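Local coordinates for O-methyltransferase family 2 (Planctopirus limnophila, PDB 5I2H), which probably transfers a methyl group from S-adenosyl-L-methionine to a hydroxyl oxygen of its substrate, and binds the flavone apigenin in the crystal, at residues L201-G206 with D258-A263; G223-R228 with D246-H251; S306-P311 with A329-E334. All coordinates share one frame; numbering follows the deposited sequence.

Interaction 1: L201-G206 with D258-A263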
ATOM      1  N   LEU A 201     -14.307  33.526   3.614  1.00  8.48           N
ATOM      2  CA  LEU A 201     -12.980  33.566   4.234  1.00  8.66           C
ATOM      3  C   LEU A 201     -12.405  32.163   4.317  1.00  8.42           C
ATOM      4  O   LEU A 201     -13.021  31.266   4.905  1.00 10.06           O
ATOM      5  CB  LEU A 201     -13.057  34.161   5.649  1.00 10.07           C
ATOM      6  CG  LEU A 201     -11.821  34.051   6.558  1.00  9.77           C
ATOM      7  CD1 LEU A 201     -10.618  34.820   5.998  1.00  9.90           C
ATOM      8  CD2 LEU A 201     -12.155  34.517   8.001  1.00 11.72           C
ATOM      9  N   ASP A 202     -11.202  31.992   3.794  1.00  8.82           N
ATOM     10  CA  ASP A 202     -10.556  30.687   3.628  1.00  9.26           C
ATOM     11  C   ASP A 202      -9.374  30.718   4.584  1.00 10.05           C
ATOM     12  O   ASP A 202      -8.373  31.379   4.307  1.00 11.80           O
ATOM     13  CB  ASP A 202     -10.154  30.537   2.159  1.00 11.09           C
ATOM     14  CG  ASP A 202      -9.760  29.146   1.767  1.00 15.86           C
ATOM     15  OD1 ASP A 202      -9.380  28.357   2.646  1.00 19.11           O
ATOM     16  OD2 ASP A 202      -9.789  28.858   0.527  1.00 17.80           O
ATOM     17  N   VAL A 203      -9.511  30.060   5.734  1.00  8.98           N
ATOM     18  CA  VAL A 203      -8.499  30.112   6.786  1.00 11.45           C
ATOM     19  C   VAL A 203      -7.490  28.994   6.570  1.00 10.33           C
ATOM     20  O   VAL A 203      -7.868  27.815   6.499  1.00 10.00           O
ATOM     21  CB  VAL A 203      -9.151  30.026   8.177  1.00 12.53           C
ATOM     22  CG1 VAL A 203      -8.061  29.931   9.317  1.00 12.10           C
ATOM     23  CG2 VAL A 203     -10.029  31.267   8.387  1.00 15.11           C
ATOM     24  N   ALA A 204      -6.205  29.345   6.425  0.58 12.15           N
ATOM     25  CA  ALA A 204      -5.120  28.360   6.350  0.58 12.26           C
ATOM     26  C   ALA A 204      -5.337  27.399   5.186  0.58 14.51           C
ATOM     27  O   ALA A 204      -4.937  26.237   5.236  0.58 13.44           O
ATOM     28  CB  ALA A 204      -4.972  27.602   7.680  0.58  9.40           C
ATOM     29  N   GLY A 205      -6.007  27.905   4.153  0.58 19.63           N
ATOM     30  CA  GLY A 205      -6.334  27.176   2.946  0.58 20.76           C
ATOM     31  C   GLY A 205      -5.559  27.706   1.762  0.58 21.06           C
ATOM     32  O   GLY A 205      -6.007  27.605   0.621  0.58 18.76           O
ATOM     33  N   GLY A 206      -4.383  28.273   2.041  0.58 23.67           N
ATOM     34  CA  GLY A 206      -3.435  28.652   1.020  0.58 26.87           C
ATOM     35  C   GLY A 206      -3.322  27.741  -0.188  0.58 28.11           C
ATOM     36  O   GLY A 206      -3.428  26.515  -0.089  0.58 30.90           O
ATOM     37  N   ASP A 258      -4.630  36.352  15.670  1.00 14.51           N
ATOM     38  CA  ASP A 258      -4.978  37.554  14.935  1.00 13.45           C
ATOM     39  C   ASP A 258      -6.461  37.525  14.594  1.00 12.97           C
ATOM     40  O   ASP A 258      -7.018  36.450  14.349  1.00 14.43           O
ATOM     41  CB  ASP A 258      -4.152  37.654  13.656  1.00 15.24           C
ATOM     42  CG  ASP A 258      -2.668  37.930  13.944  1.00 18.40           C
ATOM     43  OD1 ASP A 258      -2.365  38.615  14.941  1.00 19.17           O
ATOM     44  OD2 ASP A 258      -1.789  37.446  13.196  1.00 20.25           O
ATOM     45  N   PRO A 259      -7.115  38.683  14.550  1.00 13.11           N
ATOM     46  CA  PRO A 259      -8.557  38.698  14.275  1.00 13.60           C
ATOM     47  C   PRO A 259      -8.864  38.239  12.856  1.00 12.28           C
ATOM     48  O   PRO A 259      -8.224  38.668  11.889  1.00 13.98           O
ATOM     49  CB  PRO A 259      -8.949  40.169  14.488  1.00 12.95           C
ATOM     50  CG  PRO A 259      -7.658  40.966  14.346  1.00 12.83           C
ATOM     51  CD  PRO A 259      -6.555  40.039  14.764  1.00 13.92           C
ATOM     52  N   PHE A 260      -9.867  37.378  12.733  1.00 11.66           N
ATOM     53  CA  PHE A 260     -10.350  37.044  11.407  1.00 10.26           C
ATOM     54  C   PHE A 260     -11.113  38.243  10.852  1.00 10.35           C
ATOM     55  O   PHE A 260     -11.791  38.965  11.611  1.00 13.23           O
ATOM     56  CB  PHE A 260     -11.275  35.832  11.446  1.00 12.65           C
ATOM     57  CG  PHE A 260     -10.583  34.507  11.756  1.00 11.20           C
ATOM     58  CD1 PHE A 260      -9.286  34.216  11.294  1.00 11.67           C
ATOM     59  CD2 PHE A 260     -11.256  33.529  12.515  1.00 12.01           C
ATOM     60  CE1 PHE A 260      -8.687  32.993  11.587  1.00 10.05           C
ATOM     61  CE2 PHE A 260     -10.681  32.295  12.806  1.00 12.11           C
ATOM     62  CZ  PHE A 260      -9.401  32.016  12.350  1.00 11.91           C
ATOM     63  N   PRO A 261     -11.033  38.486   9.555  1.00 11.90           N
ATOM     64  CA  PRO A 261     -11.816  39.577   8.951  1.00 11.29           C
ATOM     65  C   PRO A 261     -13.287  39.199   8.895  1.00 11.76           C
ATOM     66  O   PRO A 261     -13.637  37.996   8.919  1.00 12.28           O
ATOM     67  CB  PRO A 261     -11.221  39.696   7.535  1.00 11.77           C
ATOM     68  CG  PRO A 261     -10.752  38.299   7.244  1.00 14.77           C
ATOM     69  CD  PRO A 261     -10.240  37.739   8.561  1.00 11.45           C
ATOM     70  N   PRO A 262     -14.173  40.188   8.815  1.00 12.94           N
ATOM     71  CA  PRO A 262     -15.604  39.889   8.684  1.00 13.30           C
ATOM     72  C   PRO A 262     -15.865  39.027   7.463  1.00 12.20           C
ATOM     73  O   PRO A 262     -15.305  39.256   6.390  1.00 13.97           O
ATOM     74  CB  PRO A 262     -16.244  41.276   8.539  1.00 15.37           C
ATOM     75  CG  PRO A 262     -15.291  42.203   9.198  1.00 16.48           C
ATOM     76  CD  PRO A 262     -13.921  41.636   8.874  1.00 14.31           C
ATOM     77  N   ALA A 263     -16.733  38.041   7.634  1.00 12.64           N
ATOM     78  CA  ALA A 263     -17.056  37.096   6.577  1.00 10.86           C
ATOM     79  C   ALA A 263     -18.423  36.495   6.827  1.00 11.90           C
ATOM     80  O   ALA A 263     -18.868  36.393   7.973  1.00 14.54           O
ATOM     81  CB  ALA A 263     -16.010  35.979   6.508  1.00 12.12           C
TER
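L201 and V203 lean from a central parallel strand of the Rossmann-like methyltransferase sheet onto the proline-rich loop 258-263, which leads into the neighbouring strand 265-269. L201 can be followed outward atom by atom. Its CB sits 3.6 Å from A263 CB, a methyl-to-methylene contact close to the backbones. With CG anti to the backbone N (chi1 169°), the side chain then forks toward the loop. One branch, CD1, touches the pyrrolidine ring of P261, meeting its CG at 3.7 Å. The other branch, CD2, meets both loop residues at once: it lies 3.8 Å from P261 CD and just as near F260 CB, and it approaches the F260 ring obliquely. The leucine thus crosses both loop side chains at about a right angle, and its two methyls rest on F260 CB and on CG and CD of P261.

Two residues on, V203 takes the outer part of the same phenyl ring. Everything that meets across this contact is apolar. The F260 ring is further fixed by an edge-to-face stack with F226 and a cation-pi contact with K286, while M255 also packs on it. L201 itself is flanked by I224 and I266 of the adjoining strands. V203 CG2 stands over one face of the F260 ring, a CH-pi contact 4.2 Å from the centroid and 22° off the normal, shifted toward the rim at CE1.

Interaction 2: G223-R228 with D246-H251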
ATOM      1  N   GLY A 223     -13.855  37.008  -1.815  1.00 10.40           N
ATOM      2  CA  GLY A 223     -13.101  36.017  -1.080  1.00 11.08           C
ATOM      3  C   GLY A 223     -11.948  36.647  -0.332  1.00 11.03           C
ATOM      4  O   GLY A 223     -11.428  37.692  -0.717  1.00 12.54           O
ATOM      5  N   ILE A 224     -11.556  35.988   0.748  1.00  9.47           N
ATOM      6  CA  ILE A 224     -10.420  36.401   1.554  1.00  9.61           C
ATOM      7  C   ILE A 224      -9.610  35.148   1.859  1.00 10.55           C
ATOM      8  O   ILE A 224     -10.147  34.178   2.402  1.00 10.33           O
ATOM      9  CB  ILE A 224     -10.846  37.089   2.861  1.00 10.11           C
ATOM     10  CG1 ILE A 224     -11.735  38.318   2.577  1.00 11.15           C
ATOM     11  CG2 ILE A 224      -9.613  37.436   3.668  1.00 12.08           C
ATOM     12  CD1 ILE A 224     -12.340  38.929   3.840  1.00 11.34           C
ATOM     13  N   ILE A 225      -8.340  35.141   1.483  1.00 10.47           N
ATOM     14  CA  ILE A 225      -7.433  34.082   1.890  1.00  9.97           C
ATOM     15  C   ILE A 225      -6.628  34.581   3.079  1.00 10.07           C
ATOM     16  O   ILE A 225      -5.942  35.613   2.987  1.00 11.99           O
ATOM     17  CB  ILE A 225      -6.480  33.681   0.754  1.00 12.45           C
ATOM     18  CG1 ILE A 225      -7.246  33.525  -0.580  1.00 13.11           C
ATOM     19  CG2 ILE A 225      -5.668  32.446   1.170  1.00 12.57           C
ATOM     20  CD1 ILE A 225      -8.378  32.466  -0.542  1.00 11.18           C
ATOM     21  N   PHE A 226      -6.656  33.826   4.170  1.00  9.78           N
ATOM     22  CA  PHE A 226      -5.934  34.148   5.405  1.00  9.15           C
ATOM     23  C   PHE A 226      -4.878  33.068   5.615  1.00  8.92           C
ATOM     24  O   PHE A 226      -5.223  31.893   5.752  1.00 10.68           O
ATOM     25  CB  PHE A 226      -6.946  34.193   6.560  1.00 10.12           C
ATOM     26  CG  PHE A 226      -6.374  34.556   7.911  1.00  9.28           C
ATOM     27  CD1 PHE A 226      -5.587  33.653   8.626  1.00 11.55           C
ATOM     28  CD2 PHE A 226      -6.727  35.746   8.538  1.00 10.41           C
ATOM     29  CE1 PHE A 226      -5.102  33.966   9.885  1.00 12.97           C
ATOM     30  CE2 PHE A 226      -6.251  36.056   9.810  1.00 11.61           C
ATOM     31  CZ  PHE A 226      -5.433  35.176  10.479  1.00 12.89           C
ATOM     32  N   ASP A 227      -3.590  33.434   5.586  1.00 11.16           N
ATOM     33  CA  ASP A 227      -2.545  32.414   5.713  1.00 12.96           C
ATOM     34  C   ASP A 227      -1.207  33.111   5.992  1.00 15.23           C
ATOM     35  O   ASP A 227      -1.158  34.331   6.171  1.00 15.71           O
ATOM     36  CB  ASP A 227      -2.483  31.525   4.462  1.00 13.87           C
ATOM     37  CG  ASP A 227      -2.045  30.099   4.790  1.00 17.21           C
ATOM     38  OD1 ASP A 227      -1.129  29.937   5.625  1.00 22.25           O
ATOM     39  OD2 ASP A 227      -2.607  29.146   4.233  1.00 17.43           O
ATOM     40  N   ARG A 228      -0.130  32.313   6.057  1.00 18.60           N
ATOM     41  CA  ARG A 228       1.231  32.859   6.192  1.00 20.51           C
ATOM     42  C   ARG A 228       1.669  33.552   4.900  1.00 22.05           C
ATOM     43  O   ARG A 228       1.278  33.141   3.803  1.00 21.64           O
ATOM     44  CB  ARG A 228       2.240  31.757   6.514  1.00 27.59           C
ATOM     45  CG  ARG A 228       1.817  30.802   7.597  1.00 35.54           C
ATOM     46  CD  ARG A 228       2.869  29.723   7.883  1.00 42.42           C
ATOM     47  NE  ARG A 228       3.203  28.852   6.748  1.00 47.89           N
ATOM     48  CZ  ARG A 228       2.375  27.964   6.185  1.00 52.06           C
ATOM     49  NH1 ARG A 228       1.106  27.840   6.600  1.00 52.64           N
ATOM     50  NH2 ARG A 228       2.819  27.206   5.182  1.00 53.14           N
ATOM     51  N   ASP A 246      -9.511  40.682  -8.580  0.63 18.44           N
ATOM     52  CA  ASP A 246     -10.146  41.904  -8.119  0.63 18.96           C
ATOM     53  C   ASP A 246     -11.190  41.644  -7.033  0.63 16.69           C
ATOM     54  O   ASP A 246     -11.602  42.595  -6.346  0.63 17.86           O
ATOM     55  CB  ASP A 246     -10.760  42.650  -9.313  0.63 22.54           C
ATOM     56  CG  ASP A 246      -9.701  43.248 -10.266  0.63 25.15           C
ATOM     57  OD1 ASP A 246      -8.586  43.597  -9.830  0.63 25.50           O
ATOM     58  OD2 ASP A 246      -9.998  43.387 -11.472  0.63 27.11           O
ATOM     59  N   ARG A 247     -11.593  40.388  -6.822  1.00 14.60           N
ATOM     60  CA  ARG A 247     -12.595  40.055  -5.817  1.00 14.06           C
ATOM     61  C   ARG A 247     -11.993  39.212  -4.701  1.00 13.06           C
ATOM     62  O   ARG A 247     -12.729  38.609  -3.903  1.00 13.42           O
ATOM     63  CB  ARG A 247     -13.797  39.340  -6.445  1.00 14.72           C
ATOM     64  CG  ARG A 247     -14.610  40.199  -7.383  1.00 16.77           C
ATOM     65  CD  ARG A 247     -15.867  39.462  -7.802  1.00 15.79           C
ATOM     66  NE  ARG A 247     -15.615  38.372  -8.761  1.00 15.22           N
ATOM     67  CZ  ARG A 247     -16.013  37.106  -8.622  1.00 15.58           C
ATOM     68  NH1 ARG A 247     -16.694  36.696  -7.532  1.00 15.26           N
ATOM     69  NH2 ARG A 247     -15.747  36.240  -9.600  1.00 16.19           N
ATOM     70  N   LEU A 248     -10.672  39.169  -4.628  1.00 11.00           N
ATOM     71  CA  LEU A 248      -9.949  38.387  -3.637  1.00 13.48           C
ATOM     72  C   LEU A 248      -8.996  39.300  -2.861  1.00 14.16           C
ATOM     73  O   LEU A 248      -8.313  40.148  -3.444  1.00 17.41           O
ATOM     74  CB  LEU A 248      -9.168  37.254  -4.329  1.00 16.39           C
ATOM     75  CG  LEU A 248      -8.616  36.160  -3.447  1.00 15.75           C
ATOM     76  CD1 LEU A 248      -9.763  35.258  -2.948  1.00 14.51           C
ATOM     77  CD2 LEU A 248      -7.608  35.367  -4.242  1.00 16.37           C
ATOM     78  N   GLU A 249      -8.959  39.140  -1.548  1.00 11.69           N
ATOM     79  CA  GLU A 249      -7.948  39.782  -0.718  1.00 13.69           C
ATOM     80  C   GLU A 249      -7.107  38.701  -0.070  1.00 13.81           C
ATOM     81  O   GLU A 249      -7.628  37.637   0.276  1.00 13.74           O
ATOM     82  CB  GLU A 249      -8.541  40.624   0.385  1.00 17.52           C
ATOM     83  CG  GLU A 249      -9.438  41.716  -0.068  1.00 22.26           C
ATOM     84  CD  GLU A 249     -10.197  42.379   1.092  1.00 26.36           C
ATOM     85  OE1 GLU A 249      -9.967  42.064   2.298  1.00 26.70           O
ATOM     86  OE2 GLU A 249     -11.053  43.200   0.768  1.00 28.83           O
ATOM     87  N   LEU A 250      -5.829  39.007   0.121  1.00 12.18           N
ATOM     88  CA  LEU A 250      -4.860  38.107   0.743  1.00 12.16           C
ATOM     89  C   LEU A 250      -4.388  38.744   2.043  1.00 12.42           C
ATOM     90  O   LEU A 250      -3.809  39.835   2.026  1.00 13.33           O
ATOM     91  CB  LEU A 250      -3.672  37.850  -0.190  1.00 13.49           C
ATOM     92  CG  LEU A 250      -4.061  37.458  -1.616  1.00 14.49           C
ATOM     93  CD1 LEU A 250      -2.807  37.376  -2.540  1.00 17.27           C
ATOM     94  CD2 LEU A 250      -4.869  36.155  -1.646  1.00 14.69           C
ATOM     95  N   HIS A 251      -4.647  38.074   3.162  1.00 13.02           N
ATOM     96  CA  HIS A 251      -4.288  38.576   4.482  1.00 15.75           C
ATOM     97  C   HIS A 251      -3.325  37.630   5.177  1.00 16.99           C
ATOM     98  O   HIS A 251      -3.632  36.440   5.355  1.00 16.03           O
ATOM     99  CB  HIS A 251      -5.521  38.762   5.353  1.00 16.75           C
ATOM    100  CG  HIS A 251      -6.437  39.814   4.854  1.00 19.67           C
ATOM    101  ND1 HIS A 251      -6.631  40.997   5.526  1.00 23.01           N
ATOM    102  CD2 HIS A 251      -7.175  39.895   3.729  1.00 21.70           C
ATOM    103  CE1 HIS A 251      -7.497  41.739   4.854  1.00 24.21           C
ATOM    104  NE2 HIS A 251      -7.843  41.091   3.760  1.00 22.00           N
TER
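The imidazole of H251 receives I224 CG2 obliquely, with the methyl 3.5 Å from ring atom CD2. In the plane of that ring, at its edge, lies the carboxylate of E249: NE2 donates to E249 OE1 at 2.8 Å, reaching the oxygen from its anti side. The bond links residues i and i+2 on one face of the strand, where I224 and F226 also project. H251 O approaches the F226 ring obliquely, 4.2 Å from F226 CG, and the phenylalanine also packs on L201 of strand 199-203.

On the opposite face, I225 packs against two leucines of the next strand. Its CG1 is 3.7 Å from L250 CD2, the two side chains running alongside each other, and 3.9 Å from L248 CD1. L248, whose CG is anti to the backbone N (chi1 -167°), swings CD1 over the peptide of G223; a CB on that glycine would run into it. Helices 229-241 and 209-217 cover this face.

The strands are parallel and in register from G223 with L248 to F226 with H251. Five N-H...O bonds join them, from G223 N to R247 O at one end to D227 N to H251 O at the other, the straightest being H251 N to I225 O at 2.8 Å. This is the beta-alpha-beta unit at the edge of the sheet. E249 OE2 also pairs with R222; the glutamate is likely to favour a proton on H251 NE2, but any stabilisation of a charged ring is probably tempered by that arginine.

Interaction 3: S306-P311 with A329-E334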
ATOM      1  N   SER A 306     -18.037   6.168  12.048  1.00 17.38           N
ATOM      2  CA  SER A 306     -18.384   6.640  13.386  1.00 19.28           C
ATOM      3  C   SER A 306     -17.716   5.839  14.501  1.00 18.59           C
ATOM      4  O   SER A 306     -17.545   6.364  15.602  1.00 18.45           O
ATOM      5  CB  SER A 306     -19.905   6.646  13.561  1.00 22.37           C
ATOM      6  OG  SER A 306     -20.423   5.333  13.426  1.00 27.36           O
ATOM      7  N   ASP A 307     -17.298   4.598  14.284  0.54 18.09           N
ATOM      8  CA  ASP A 307     -16.568   3.963  15.373  0.54 17.43           C
ATOM      9  C   ASP A 307     -15.078   3.882  15.086  0.54 14.04           C
ATOM     10  O   ASP A 307     -14.364   3.110  15.734  0.54 13.05           O
ATOM     11  CB  ASP A 307     -17.151   2.594  15.726  0.54 19.84           C
ATOM     12  CG  ASP A 307     -16.965   1.573  14.633  0.54 21.12           C
ATOM     13  OD1 ASP A 307     -16.626   1.981  13.501  0.54 20.82           O
ATOM     14  OD2 ASP A 307     -17.186   0.363  14.914  0.54 22.72           O
ATOM     15  N   LEU A 308     -14.588   4.707  14.161  1.00 13.37           N
ATOM     16  CA  LEU A 308     -13.151   4.824  13.895  1.00 12.92           C
ATOM     17  C   LEU A 308     -12.515   3.468  13.585  1.00 12.27           C
ATOM     18  O   LEU A 308     -11.436   3.134  14.070  1.00 12.84           O
ATOM     19  CB  LEU A 308     -12.431   5.513  15.052  1.00 12.39           C
ATOM     20  CG  LEU A 308     -13.084   6.791  15.586  1.00 13.54           C
ATOM     21  CD1 LEU A 308     -12.216   7.361  16.738  1.00 13.83           C
ATOM     22  CD2 LEU A 308     -13.261   7.813  14.451  1.00 12.22           C
ATOM     23  N   THR A 309     -13.172   2.697  12.730  1.00 13.03           N
ATOM     24  CA  THR A 309     -12.650   1.411  12.303  1.00 11.51           C
ATOM     25  C   THR A 309     -12.337   1.365  10.820  1.00 12.60           C
ATOM     26  O   THR A 309     -11.996   0.294  10.306  1.00 13.29           O
ATOM     27  CB  THR A 309     -13.641   0.291  12.635  1.00 12.32           C
ATOM     28  OG1 THR A 309     -14.900   0.588  12.013  1.00 13.94           O
ATOM     29  CG2 THR A 309     -13.812   0.182  14.145  1.00 13.15           C
ATOM     30  N   GLY A 310     -12.488   2.463  10.114  1.00 11.65           N
ATOM     31  CA  GLY A 310     -12.253   2.485   8.687  1.00 11.87           C
ATOM     32  C   GLY A 310     -12.860   3.768   8.140  1.00 11.40           C
ATOM     33  O   GLY A 310     -13.223   4.680   8.920  1.00 11.95           O
ATOM     34  N   PRO A 311     -12.946   3.879   6.806  1.00 12.63           N
ATOM     35  CA  PRO A 311     -12.464   2.877   5.851  1.00 12.44           C
ATOM     36  C   PRO A 311     -10.942   2.858   5.739  1.00 12.23           C
ATOM     37  O   PRO A 311     -10.263   3.788   6.195  1.00 11.30           O
ATOM     38  CB  PRO A 311     -13.102   3.317   4.529  1.00 15.69           C
ATOM     39  CG  PRO A 311     -13.340   4.795   4.704  1.00 18.44           C
ATOM     40  CD  PRO A 311     -13.530   5.067   6.154  1.00 14.48           C
ATOM     41  N   ALA A 329      -7.058  11.901  10.935  1.00  7.73           N
ATOM     42  CA  ALA A 329      -8.411  11.992  10.388  1.00  7.23           C
ATOM     43  C   ALA A 329      -9.418  11.829  11.517  1.00 10.28           C
ATOM     44  O   ALA A 329      -9.177  11.091  12.485  1.00 11.87           O
ATOM     45  CB  ALA A 329      -8.650  10.925   9.312  1.00  8.27           C
ATOM     46  N   TYR A 330     -10.555  12.520  11.378  1.00  9.00           N
ATOM     47  CA  TYR A 330     -11.633  12.497  12.359  1.00  9.59           C
ATOM     48  C   TYR A 330     -12.926  11.996  11.706  1.00 11.41           C
ATOM     49  O   TYR A 330     -13.052  11.983  10.477  1.00 10.79           O
ATOM     50  CB  TYR A 330     -11.848  13.901  12.981  1.00  9.04           C
ATOM     51  CG  TYR A 330     -10.676  14.347  13.817  1.00  9.20           C
ATOM     52  CD1 TYR A 330     -10.384  13.718  15.035  1.00 10.63           C
ATOM     53  CD2 TYR A 330      -9.848  15.398  13.408  1.00  9.32           C
ATOM     54  CE1 TYR A 330      -9.292  14.135  15.830  1.00 10.73           C
ATOM     55  CE2 TYR A 330      -8.783  15.813  14.185  1.00 10.45           C
ATOM     56  CZ  TYR A 330      -8.505  15.177  15.397  1.00 11.74           C
ATOM     57  OH  TYR A 330      -7.430  15.585  16.162  1.00 12.26           O
ATOM     58  N   SER A 331     -13.904  11.602  12.541  1.00 12.04           N
ATOM     59  CA  SER A 331     -15.208  11.157  12.058  1.00 12.74           C
ATOM     60  C   SER A 331     -16.201  12.327  12.003  1.00 12.35           C
ATOM     61  O   SER A 331     -15.980  13.385  12.590  1.00 12.48           O
ATOM     62  CB  SER A 331     -15.793  10.070  12.969  1.00 13.91           C
ATOM     63  OG  SER A 331     -16.042  10.643  14.257  1.00 13.25           O
ATOM     64  N   LEU A 332     -17.327  12.114  11.300  1.00 12.76           N
ATOM     65  CA  LEU A 332     -18.380  13.124  11.296  1.00 13.61           C
ATOM     66  C   LEU A 332     -18.865  13.386  12.712  1.00 15.25           C
ATOM     67  O   LEU A 332     -19.079  14.544  13.095  1.00 14.92           O
ATOM     68  CB  LEU A 332     -19.549  12.701  10.407  1.00 13.86           C
ATOM     69  CG  LEU A 332     -20.728  13.704  10.264  1.00 16.74           C
ATOM     70  CD1 LEU A 332     -20.304  15.063   9.726  1.00 16.34           C
ATOM     71  CD2 LEU A 332     -21.814  13.156   9.362  1.00 16.83           C
ATOM     72  N   GLU A 333     -18.981  12.323  13.526  1.00 15.15           N
ATOM     73  CA  GLU A 333     -19.432  12.489  14.904  1.00 17.56           C
ATOM     74  C   GLU A 333     -18.470  13.384  15.687  1.00 17.23           C
ATOM     75  O   GLU A 333     -18.905  14.255  16.459  1.00 16.15           O
ATOM     76  CB  GLU A 333     -19.594  11.109  15.551  1.00 22.16           C
ATOM     77  CG  GLU A 333     -19.862  11.108  17.024  1.00 32.14           C
ATOM     78  CD  GLU A 333     -20.035   9.671  17.559  1.00 40.47           C
ATOM     79  OE1 GLU A 333     -20.701   8.841  16.888  1.00 42.65           O
ATOM     80  OE2 GLU A 333     -19.483   9.360  18.635  1.00 44.18           O
ATOM     81  N   GLU A 334     -17.158  13.247  15.430  1.00 15.40           N
ATOM     82  CA  GLU A 334     -16.177  14.104  16.101  1.00 13.87           C
ATOM     83  C   GLU A 334     -16.310  15.560  15.652  1.00 12.82           C
ATOM     84  O   GLU A 334     -16.386  16.470  16.488  1.00 13.31           O
ATOM     85  CB  GLU A 334     -14.764  13.551  15.880  1.00 13.06           C
ATOM     86  CG  GLU A 334     -14.581  12.250  16.694  1.00 12.97           C
ATOM     87  CD  GLU A 334     -13.262  11.515  16.445  1.00 14.83           C
ATOM     88  OE1 GLU A 334     -12.824  11.458  15.266  1.00 14.59           O
ATOM     89  OE2 GLU A 334     -12.700  10.977  17.443  1.00 15.69           O
TER
HETATM   90  O   HOH W   1     -16.641   8.833  16.159  1.00 21.37           O
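L308 makes the main van der Waals contacts here, pointing its two methyls at the start of helix 332-341. CD2 lies 3.7 Å from S331 CB. CD1 comes equally near a carboxylate oxygen, E334 OE2, and the leucine and glutamate side chains reach each other from opposite directions. The leucine gets there with CG anti to its carbonyl carbon (chi1 -47°), while Q68 of helix 64-76 and R328 also pack against it. Nearer the surface, S306 CB and E333 OE1 make a loose contact.

A water carries the polar link between the segments. It donates to S306 O at 2.7 Å and is hydrogen-bonded at the same length to S331 OG, tying the loop carbonyl to the serine that caps the helix.

A second set of hydrogen bonds lies within the helix start. E334 N donates to S331 OG at 3.1 Å, and S331 N returns a bond of 2.9 Å to E334 OE1, which it meets on the anti side of the carboxylate, 17° out of plane. The serine hydroxyl stands between its own N and carbonyl carbon (chi1 65°), from where it can receive the helix N-H and still touch the water.

While OE1 takes the cap N-H, E334 OE2 forms salt bridges with R277 and R328. Were E334 an alanine, S331 N would probably lose its acceptor, both arginines would be left without this carboxylate, and L308 CD1 would lose the group it packs against. The reciprocal pair S331-E334 is a capping box, here opening helix 332-341 beside the loop that follows strand 296-301.

In the fold
All three contacts lie in the methyltransferase domain, but in two separate places. Interactions 1 and 2, with centres about 8 Å apart, share the mixed sheet: strands 199-203 and 222-227 are neighbours in it, joined by probable hydrogen bonds from D202 N to I224 O and from A204 N to F226 O. Along the chain, interaction 2 is nested within the loop that interaction 1 closes. Interaction 3 follows later, on the opposite side of the chain's centre, about 27 and 32 Å from the other two centre to centre. The first pair therefore builds one flank of the Rossmann-like sheet, whereas 306-311 with 329-334 joins connections around helices 312-324 and 332-341.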